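Local coordinates for protein proteolytically activated form of PPO4 Tyrosinase (Agaricus bisporus var. bisporus H97, PDB 4OUA) that catalyses the o-hydroxylation of monophenols and the oxidation of the resulting o-diphenols to o-quinones at a pair of copper ions, the initial step of melanin synthesis, at residues L58-W63 / Y74-C79; T80-L85 / E306-M311; P175-Y180 / A269-F274. All coordinates share one frame; numbering follows the deposited sequence.

Overall arrangement
From the N terminus, the chain leaves helix 49-54 and enters the long loop that leads to helix 86-109. Contact 1 closes a short loop within it, bringing 58-63 against 74-79 beside a sodium ion. Contact 2 follows directly in sequence, joining 80-85, with its copper ligand H81, to 306-311 between strands 304-305 and 318-319. Contact 3 is nested inside the large loop that contact 2 closes, and pairs 175-180 with the segment ahead of helix 277-295. Contact 1 touches both others, through G77 and M311 on one side and L58 and L270 on the other, whereas contacts 2 and 3 do not meet.

Contact 1 of 3, residues L58-W63 / Y74-C79; sequences LPFTPW and YESGYC. With NA (sodium ion), chain E.
Packing of the F60 ring against the backbone of S76 and G77, with Y78 closing the far end, joins two irregular stretches of the loop between helices 49-54 and 86-109. S76 CA lies over the centre of one face of the F60 ring, 3.5 Å from the centroid and 13° off the normal, in a CH-pi contact. L58 CD2 covers the opposite face, sandwiching the ring. With CG anti to the carbonyl carbon (chi1 -62°), F60 swings its ring onto S76, and its CE1 comes within 3.5 Å of G77 N. The methylene CG of E75 packs on F60 CB at 3.7 Å. At the other end the Y78 hydroxyl reaches P62 and W63: W63 N gives a weak hydrogen bond of 3.4 Å to Y78 OH, arriving near the plane of the tyrosine ring. The W63 indole leads elsewhere, NE1 bonding to Y46 O. Between these two ends sits the sodium ion, held by P59 O at 2.1 Å, by G54 and G57, and by two waters. One of the waters donates to T61 O, the other to S76 O, linking both segments to the ion. P59 O also accepts a weak bond from T61 N, closing an inverse gamma turn centred on F60; turn and sodium site lie in the loop carrying the copper ligands H56 and H81 of the tyrosinase di-copper domain.

Contact 2 of 3, residues T80-L85 / E306-M311; sequences THSQVL and EREGSM. With CU1 (copper (I) ion), chain C.
T80 opens the contact with its methyl group, CG2 lying 4.2 Å from S310 OG, while its hydroxyl OG1 turns back on its own segment in a weak hydrogen bond to L85 O. Next, H81 directs its imidazole away from 306-311 and binds copper through NE2 at 2.1 Å. H56 and H90 complete the protein ligands of this ion, a water coordinates it as well, and a covalent link from H81 CE1 to C79 SG ties the ring to the preceding segment. The part of H81 that faces 306-311 is its backbone: H81 O lies 3.6 Å from the methylene CG of E308. S82 makes the hydrogen bond that crosses between the segments. With its OG anti to the carbonyl carbon (chi1 -54°), it donates to E308 OE2 over 2.6 Å, meeting that oxygen on the anti side and 28° out of the carboxylate plane. The hydroxyl is shared with H235, whose NE2 is its stronger partner. On the backbone, S82 O lies obliquely to the guanidinium of R307, 3.0 Å from NH2. Q83 then turns its side chain into the crowded position between backbone N and carbonyl carbon, which carries its amide to the carboxylate of E306. The two planes stand 81° apart; the 2.5 Å between Q83 NE2 and E306 OE2 is too short to be taken at face value and leaves the bond undecided. E306 OE1 accepts a hydrogen bond from G309 N, a backbone hold on that carboxylate. The contact is thus polar, resting on the S82-E308 bond, with Q83-E306 and S82-R307 as close polar pairs of unsettled bonding, and joins a copper-ligand loop to a segment remote in sequence.

Contact 3 of 3, residues P175-Y180 / A269-F274; sequences PSFNGY and ALFAAF
The F177 ring receives an edge of F271 over one face: F271 CE1 stands above the centre of the ring, almost equally far from all six of its carbons. This edge-to-face pair has centroids 4.7 Å apart and planes at 83°. F177 is itself the edge partner of F274, its edge directed at the face of that ring in an offset edge-to-face pair; F177 CZ and F274 CE2 are 3.7 Å apart. The same F271 ring serves Y180 as well. Its CZ lies over one face of Y180, displaced toward the rim and 4.0 Å from Y180 CD2, so neighbouring atoms of a single edge meet two different faces. Beyond F271, the methyl CD1 of L270 packs against the outer end of the tyrosine, 3.6 Å from Y180 OH. A type I beta turn from F177 to Y180, closed by Y180 N bonding to F177 O, places these residues so that both rings reach F271. Within 269-274, F274 N bonds to F271 O. With CG anti to the carbonyl carbon (chi1 -58°), F271 turns its CE1-CZ edge toward both F177 and Y180. Further aromatics extend the cluster, F183 stacking on F271 and F170 meeting both F177 and F274. Segment 269-274 also reaches the copper site, A269 O being hydrogen-bonded to ND1 of the copper ligand H56. No hydrogen bond crosses between the segments; they cohere through apolar and edge-to-face aromatic contacts, whose near-perpendicular planes are consistent with ring C-H groups directed at pi faces.

Contact 1 of 3, residues L58-W63 / Y74-C79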
loop_
_atom_site.group_PDB
_atom_site.type_symbol
_atom_site.label_atom_id
_atom_site.label_comp_id
_atom_site.label_asym_id
_atom_site.label_seq_id
_atom_site.Cartn_x
_atom_site.Cartn_y
_atom_site.Cartn_z
ATOM N N LEU A 58 -13.089 4.752 -6.520
ATOM C CA LEU A 58 -14.424 4.213 -6.753
ATOM C C LEU A 58 -14.602 2.873 -6.048
ATOM O O LEU A 58 -13.639 2.126 -5.872
ATOM C CB LEU A 58 -14.687 4.056 -8.251
ATOM C CG LEU A 58 -14.888 5.340 -9.058
ATOM C CD1 LEU A 58 -14.932 5.033 -10.546
ATOM C CD2 LEU A 58 -16.159 6.047 -8.619
ATOM N N PRO A 59 -15.841 2.564 -5.637
ATOM C CA PRO A 59 -16.990 3.457 -5.805
ATOM C C PRO A 59 -16.999 4.578 -4.771
ATOM O O PRO A 59 -16.306 4.486 -3.760
ATOM C CB PRO A 59 -18.184 2.523 -5.605
ATOM C CG PRO A 59 -17.675 1.491 -4.660
ATOM C CD PRO A 59 -16.225 1.282 -5.020
ATOM N N PHE A 60 -17.776 5.624 -5.023
ATOM C CA PHE A 60 -17.869 6.737 -4.088
ATOM C C PHE A 60 -18.909 6.457 -3.010
ATOM O O PHE A 60 -19.957 7.099 -2.964
ATOM C CB PHE A 60 -18.206 8.030 -4.827
ATOM C CG PHE A 60 -17.164 8.448 -5.827
ATOM C CD1 PHE A 60 -15.862 7.987 -5.726
ATOM C CD2 PHE A 60 -17.487 9.304 -6.865
ATOM C CE1 PHE A 60 -14.904 8.371 -6.642
ATOM C CE2 PHE A 60 -16.533 9.689 -7.785
ATOM C CZ PHE A 60 -15.240 9.222 -7.673
ATOM N N THR A 61 -18.612 5.494 -2.143
ATOM C CA THR A 61 -19.526 5.111 -1.072
ATOM C C THR A 61 -18.800 5.000 0.264
ATOM O O THR A 61 -17.612 4.681 0.304
ATOM C CB THR A 61 -20.222 3.768 -1.374
ATOM O OG1 THR A 61 -19.236 2.736 -1.502
ATOM C CG2 THR A 61 -21.027 3.858 -2.663
ATOM N N PRO A 62 -19.518 5.265 1.365
ATOM C CA PRO A 62 -18.980 5.151 2.726
ATOM C C PRO A 62 -18.542 3.724 3.044
ATOM O O PRO A 62 -19.183 2.775 2.593
ATOM C CB PRO A 62 -20.162 5.568 3.609
ATOM C CG PRO A 62 -21.060 6.352 2.711
ATOM C CD PRO A 62 -20.916 5.725 1.362
ATOM N N TRP A 63 -17.468 3.575 3.814
ATOM C CA TRP A 63 -16.952 2.251 4.147
ATOM C C TRP A 63 -17.089 1.933 5.634
ATOM O O TRP A 63 -16.523 2.625 6.483
ATOM C CB TRP A 63 -15.488 2.127 3.723
ATOM C CG TRP A 63 -14.895 0.788 4.028
ATOM C CD1 TRP A 63 -14.955 -0.330 3.250
ATOM C CD2 TRP A 63 -14.151 0.425 5.197
ATOM N NE1 TRP A 63 -14.293 -1.368 3.861
ATOM C CE2 TRP A 63 -13.791 -0.930 5.058
ATOM C CE3 TRP A 63 -13.752 1.114 6.347
ATOM C CZ2 TRP A 63 -13.053 -1.610 6.025
ATOM C CZ3 TRP A 63 -13.020 0.438 7.306
ATOM C CH2 TRP A 63 -12.677 -0.909 7.139
ATOM N N TYR A 74 -18.404 15.151 0.897
ATOM C CA TYR A 74 -17.968 15.208 -0.493
ATOM C C TYR A 74 -18.012 13.832 -1.147
ATOM O O TYR A 74 -17.451 12.870 -0.624
ATOM C CB TYR A 74 -16.555 15.790 -0.573
ATOM C CG TYR A 74 -16.166 16.317 -1.935
ATOM C CD1 TYR A 74 -16.732 17.481 -2.436
ATOM C CD2 TYR A 74 -15.219 15.662 -2.712
ATOM C CE1 TYR A 74 -16.376 17.972 -3.679
ATOM C CE2 TYR A 74 -14.856 16.146 -3.955
ATOM C CZ TYR A 74 -15.437 17.302 -4.433
ATOM O OH TYR A 74 -15.080 17.791 -5.669
ATOM N N GLU A 75 -18.682 13.743 -2.292
ATOM C CA GLU A 75 -18.790 12.483 -3.016
ATOM C C GLU A 75 -17.563 12.253 -3.888
ATOM O O GLU A 75 -17.432 12.836 -4.965
ATOM C CB GLU A 75 -20.056 12.452 -3.873
ATOM C CG GLU A 75 -20.303 11.113 -4.553
ATOM C CD GLU A 75 -21.552 11.112 -5.412
ATOM O OE1 GLU A 75 -22.128 12.199 -5.628
ATOM O OE2 GLU A 75 -21.959 10.023 -5.869
ATOM N N SER A 76 -16.669 11.394 -3.413
ATOM C CA SER A 76 -15.434 11.082 -4.118
ATOM C C SER A 76 -14.703 9.958 -3.395
ATOM O O SER A 76 -15.270 9.306 -2.517
ATOM C CB SER A 76 -14.544 12.323 -4.225
ATOM O OG SER A 76 -13.338 12.032 -4.908
ATOM N N GLY A 77 -13.446 9.731 -3.761
ATOM C CA GLY A 77 -12.638 8.724 -3.098
ATOM C C GLY A 77 -12.310 9.129 -1.674
ATOM O O GLY A 77 -12.600 10.249 -1.255
ATOM N N TYR A 78 -11.713 8.211 -0.922
ATOM C CA TYR A 78 -11.294 8.500 0.446
ATOM C C TYR A 78 -9.857 9.002 0.487
ATOM O O TYR A 78 -9.507 9.830 1.328
ATOM C CB TYR A 78 -11.422 7.260 1.333
ATOM C CG TYR A 78 -12.734 7.136 2.073
ATOM C CD1 TYR A 78 -13.109 8.077 3.023
ATOM C CD2 TYR A 78 -13.582 6.061 1.845
ATOM C CE1 TYR A 78 -14.302 7.961 3.710
ATOM C CE2 TYR A 78 -14.776 5.936 2.529
ATOM C CZ TYR A 78 -15.131 6.888 3.461
ATOM O OH TYR A 78 -16.320 6.767 4.143
ATOM N N CYS A 79 -9.032 8.493 -0.425
ATOM C CA CYS A 79 -7.596 8.759 -0.407
ATOM C C CYS A 79 -7.287 10.246 -0.477
ATOM O O CYS A 79 -7.922 10.994 -1.220
ATOM C CB CYS A 79 -6.895 8.027 -1.556
ATOM S SG CYS A 79 -7.281 8.646 -3.209
HETATM NA NA NA E . -14.586 4.447 -2.506
HETATM O O HOH W 1 -15.154 3.565 -0.370
HETATM O O HOH W 2 -15.019 6.325 -1.482
#

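Contact 2 of 3, residues T80-L85 / E306-M311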
loop_
_atom_site.group_PDB
_atom_site.type_symbol
_atom_site.label_atom_id
_atom_site.label_comp_id
_atom_site.label_asym_id
_atom_site.label_seq_id
_atom_site.Cartn_x
_atom_site.Cartn_y
_atom_site.Cartn_z
ATOM N N THR A 80 -6.308 10.662 0.315
ATOM C CA THR A 80 -5.895 12.054 0.371
ATOM C C THR A 80 -4.671 12.280 -0.505
ATOM O O THR A 80 -3.608 11.710 -0.262
ATOM C CB THR A 80 -5.582 12.484 1.810
ATOM O OG1 THR A 80 -4.530 11.662 2.330
ATOM C CG2 THR A 80 -6.814 12.333 2.684
ATOM N N HIS A 81 -4.828 13.113 -1.527
ATOM C CA HIS A 81 -3.754 13.361 -2.479
ATOM C C HIS A 81 -3.556 14.858 -2.687
ATOM O O HIS A 81 -4.518 15.625 -2.669
ATOM C CB HIS A 81 -4.054 12.665 -3.810
ATOM C CG HIS A 81 -4.385 11.211 -3.668
ATOM N ND1 HIS A 81 -5.665 10.722 -3.810
ATOM C CD2 HIS A 81 -3.605 10.141 -3.385
ATOM C CE1 HIS A 81 -5.659 9.414 -3.626
ATOM N NE2 HIS A 81 -4.420 9.036 -3.365
ATOM N N SER A 82 -2.303 15.263 -2.872
ATOM C CA SER A 82 -1.957 16.669 -3.064
ATOM C C SER A 82 -2.204 17.492 -1.802
ATOM O O SER A 82 -2.354 18.712 -1.864
ATOM C CB SER A 82 -2.744 17.258 -4.236
ATOM O OG SER A 82 -2.561 16.487 -5.408
ATOM N N GLN A 83 -2.243 16.819 -0.656
ATOM C CA GLN A 83 -2.486 17.490 0.615
ATOM C C GLN A 83 -1.587 16.943 1.722
ATOM O O GLN A 83 -0.976 15.884 1.574
ATOM C CB GLN A 83 -3.956 17.354 1.014
ATOM C CG GLN A 83 -4.527 15.969 0.787
ATOM C CD GLN A 83 -5.753 15.705 1.633
ATOM O OE1 GLN A 83 -5.752 15.959 2.835
ATOM N NE2 GLN A 83 -6.809 15.196 1.009
ATOM N N VAL A 84 -1.522 17.670 2.834
ATOM C CA VAL A 84 -0.602 17.351 3.923
ATOM C C VAL A 84 -0.869 15.997 4.579
ATOM O O VAL A 84 -0.005 15.458 5.269
ATOM C CB VAL A 84 -0.647 18.432 5.022
ATOM C CG1 VAL A 84 -0.015 19.722 4.526
ATOM C CG2 VAL A 84 -2.079 18.670 5.476
ATOM N N LEU A 85 -2.059 15.447 4.360
ATOM C CA LEU A 85 -2.457 14.214 5.032
ATOM C C LEU A 85 -2.106 12.958 4.242
ATOM O O LEU A 85 -2.401 11.849 4.683
ATOM C CB LEU A 85 -3.960 14.227 5.318
ATOM C CG LEU A 85 -4.447 15.267 6.326
ATOM C CD1 LEU A 85 -5.915 15.050 6.638
ATOM C CD2 LEU A 85 -3.607 15.216 7.595
ATOM N N GLU A 306 -7.449 21.348 1.701
ATOM C CA GLU A 306 -7.852 20.241 0.840
ATOM C C GLU A 306 -8.084 20.747 -0.578
ATOM O O GLU A 306 -9.135 21.312 -0.877
ATOM C CB GLU A 306 -9.118 19.569 1.374
ATOM C CG GLU A 306 -9.735 18.548 0.422
ATOM C CD GLU A 306 -8.987 17.224 0.404
ATOM O OE1 GLU A 306 -8.657 16.735 -0.698
ATOM O OE2 GLU A 306 -8.736 16.667 1.493
ATOM N N ARG A 307 -7.104 20.540 -1.450
ATOM C CA ARG A 307 -7.160 21.095 -2.798
ATOM C C ARG A 307 -7.927 20.211 -3.782
ATOM O O ARG A 307 -8.810 20.693 -4.490
ATOM C CB ARG A 307 -5.743 21.358 -3.311
ATOM C CG ARG A 307 -5.140 22.646 -2.760
ATOM C CD ARG A 307 -3.657 22.776 -3.071
ATOM N NE ARG A 307 -2.832 21.989 -2.160
ATOM C CZ ARG A 307 -1.504 22.034 -2.130
ATOM N NH1 ARG A 307 -0.848 22.832 -2.963
ATOM N NH2 ARG A 307 -0.831 21.283 -1.268
ATOM N N GLU A 308 -7.598 18.924 -3.827
ATOM C CA GLU A 308 -8.284 18.007 -4.734
ATOM C C GLU A 308 -9.709 17.718 -4.274
ATOM O O GLU A 308 -10.662 17.874 -5.039
ATOM C CB GLU A 308 -7.513 16.693 -4.869
ATOM C CG GLU A 308 -6.207 16.804 -5.634
ATOM C CD GLU A 308 -5.763 15.473 -6.212
ATOM O OE1 GLU A 308 -6.605 14.554 -6.303
ATOM O OE2 GLU A 308 -4.574 15.346 -6.574
ATOM N N GLY A 309 -9.846 17.292 -3.023
ATOM C CA GLY A 309 -11.140 16.938 -2.470
ATOM C C GLY A 309 -11.301 15.436 -2.339
ATOM O O GLY A 309 -11.067 14.692 -3.291
ATOM N N SER A 310 -11.694 14.986 -1.152
ATOM C CA SER A 310 -11.912 13.566 -0.900
ATOM C C SER A 310 -13.174 13.394 -0.063
ATOM O O SER A 310 -13.730 14.372 0.427
ATOM C CB SER A 310 -10.706 12.948 -0.195
ATOM O OG SER A 310 -10.555 13.485 1.107
ATOM N N MET A 311 -13.630 12.160 0.111
ATOM C CA MET A 311 -14.886 11.939 0.823
ATOM C C MET A 311 -14.754 12.288 2.310
ATOM O O MET A 311 -15.742 12.312 3.042
ATOM C CB MET A 311 -15.352 10.487 0.636
ATOM C CG MET A 311 -16.630 10.091 1.395
ATOM S SD MET A 311 -17.152 8.376 1.134
ATOM C CE MET A 311 -18.021 8.505 -0.443
HETATM CU CU CU1 C . -3.846 7.196 -2.526
HETATM O O HOH W 3 -2.480 6.883 -4.492
#

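Contact 3 of 3, residues P175-Y180 / A269-F274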
loop_
_atom_site.group_PDB
_atom_site.type_symbol
_atom_site.label_atom_id
_atom_site.label_comp_id
_atom_site.label_asym_id
_atom_site.label_seq_id
_atom_site.Cartn_x
_atom_site.Cartn_y
_atom_site.Cartn_z
ATOM N N PRO A 175 -21.289 -1.080 -10.915
ATOM C CA PRO A 175 -22.088 -0.123 -11.688
ATOM C C PRO A 175 -21.516 1.295 -11.675
ATOM O O PRO A 175 -21.970 2.140 -12.447
ATOM C CB PRO A 175 -23.452 -0.161 -10.988
ATOM C CG PRO A 175 -23.499 -1.488 -10.317
ATOM C CD PRO A 175 -22.091 -1.761 -9.883
ATOM N N SER A 176 -20.539 1.551 -10.810
ATOM C CA SER A 176 -19.943 2.878 -10.710
ATOM C C SER A 176 -18.801 3.056 -11.708
ATOM O O SER A 176 -18.151 4.100 -11.737
ATOM C CB SER A 176 -19.444 3.138 -9.283
ATOM O OG SER A 176 -18.453 2.199 -8.899
ATOM N N PHE A 177 -18.567 2.037 -12.530
ATOM C CA PHE A 177 -17.516 2.092 -13.543
ATOM C C PHE A 177 -18.077 2.448 -14.918
ATOM O O PHE A 177 -17.325 2.590 -15.882
ATOM C CB PHE A 177 -16.771 0.754 -13.634
ATOM C CG PHE A 177 -15.937 0.423 -12.425
ATOM C CD1 PHE A 177 -16.034 1.170 -11.263
ATOM C CD2 PHE A 177 -15.041 -0.634 -12.462
ATOM C CE1 PHE A 177 -15.261 0.860 -10.157
ATOM C CE2 PHE A 177 -14.267 -0.947 -11.361
ATOM C CZ PHE A 177 -14.377 -0.199 -10.207
ATOM N N ASN A 178 -19.397 2.590 -14.999
ATOM C CA ASN A 178 -20.094 2.741 -16.277
ATOM C C ASN A 178 -19.586 3.881 -17.162
ATOM O O ASN A 178 -19.315 3.677 -18.346
ATOM C CB ASN A 178 -21.595 2.923 -16.029
ATOM C CG ASN A 178 -22.234 1.699 -15.395
ATOM O OD1 ASN A 178 -21.543 0.813 -14.894
ATOM N ND2 ASN A 178 -23.563 1.650 -15.411
ATOM N N GLY A 179 -19.458 5.073 -16.591
ATOM C CA GLY A 179 -19.096 6.251 -17.361
ATOM C C GLY A 179 -17.712 6.216 -17.989
ATOM O O GLY A 179 -17.467 6.899 -18.982
ATOM N N TYR A 180 -16.812 5.419 -17.416
ATOM C CA TYR A 180 -15.416 5.384 -17.849
ATOM C C TYR A 180 -15.194 4.323 -18.931
ATOM O O TYR A 180 -15.353 3.128 -18.693
ATOM C CB TYR A 180 -14.497 5.138 -16.652
ATOM C CG TYR A 180 -14.830 6.007 -15.462
ATOM C CD1 TYR A 180 -14.132 7.181 -15.217
ATOM C CD2 TYR A 180 -15.855 5.658 -14.588
ATOM C CE1 TYR A 180 -14.443 7.986 -14.135
ATOM C CE2 TYR A 180 -16.170 6.457 -13.500
ATOM C CZ TYR A 180 -15.459 7.621 -13.280
ATOM O OH TYR A 180 -15.756 8.422 -12.203
ATOM N N ALA A 269 -6.258 7.106 -10.192
ATOM C CA ALA A 269 -6.509 7.112 -8.752
ATOM C C ALA A 269 -7.842 6.468 -8.373
ATOM O O ALA A 269 -8.030 6.039 -7.235
ATOM C CB ALA A 269 -6.450 8.537 -8.220
ATOM N N LEU A 270 -8.763 6.398 -9.328
ATOM C CA LEU A 270 -10.087 5.845 -9.063
ATOM C C LEU A 270 -10.111 4.324 -9.187
ATOM O O LEU A 270 -11.088 3.682 -8.804
ATOM C CB LEU A 270 -11.120 6.461 -10.011
ATOM C CG LEU A 270 -11.322 7.976 -9.920
ATOM C CD1 LEU A 270 -12.339 8.439 -10.951
ATOM C CD2 LEU A 270 -11.752 8.384 -8.518
ATOM N N PHE A 271 -9.035 3.750 -9.719
ATOM C CA PHE A 271 -8.982 2.310 -9.952
ATOM C C PHE A 271 -7.673 1.680 -9.478
ATOM O O PHE A 271 -7.531 0.459 -9.479
ATOM C CB PHE A 271 -9.180 2.007 -11.441
ATOM C CG PHE A 271 -10.475 2.527 -12.004
ATOM C CD1 PHE A 271 -11.648 1.804 -11.860
ATOM C CD2 PHE A 271 -10.516 3.730 -12.688
ATOM C CE1 PHE A 271 -12.839 2.277 -12.382
ATOM C CE2 PHE A 271 -11.704 4.207 -13.211
ATOM C CZ PHE A 271 -12.866 3.479 -13.057
ATOM N N ALA A 272 -6.724 2.515 -9.070
ATOM C CA ALA A 272 -5.377 2.053 -8.743
ATOM C C ALA A 272 -5.354 1.040 -7.600
ATOM O O ALA A 272 -4.547 0.110 -7.603
ATOM C CB ALA A 272 -4.488 3.241 -8.403
ATOM N N ALA A 273 -6.240 1.222 -6.627
ATOM C CA ALA A 273 -6.264 0.366 -5.446
ATOM C C ALA A 273 -6.647 -1.075 -5.780
ATOM O O ALA A 273 -6.243 -2.009 -5.085
ATOM C CB ALA A 273 -7.220 0.935 -4.411
ATOM N N PHE A 274 -7.419 -1.252 -6.847
ATOM C CA PHE A 274 -7.912 -2.574 -7.222
ATOM C C PHE A 274 -6.799 -3.498 -7.715
ATOM O O PHE A 274 -6.950 -4.719 -7.701
ATOM C CB PHE A 274 -9.000 -2.450 -8.291
ATOM C CG PHE A 274 -10.264 -1.808 -7.793
ATOM C CD1 PHE A 274 -11.177 -2.537 -7.046
ATOM C CD2 PHE A 274 -10.541 -0.479 -8.069
ATOM C CE1 PHE A 274 -12.341 -1.952 -6.582
ATOM C CE2 PHE A 274 -11.704 0.111 -7.609
ATOM C CZ PHE A 274 -12.605 -0.627 -6.866
#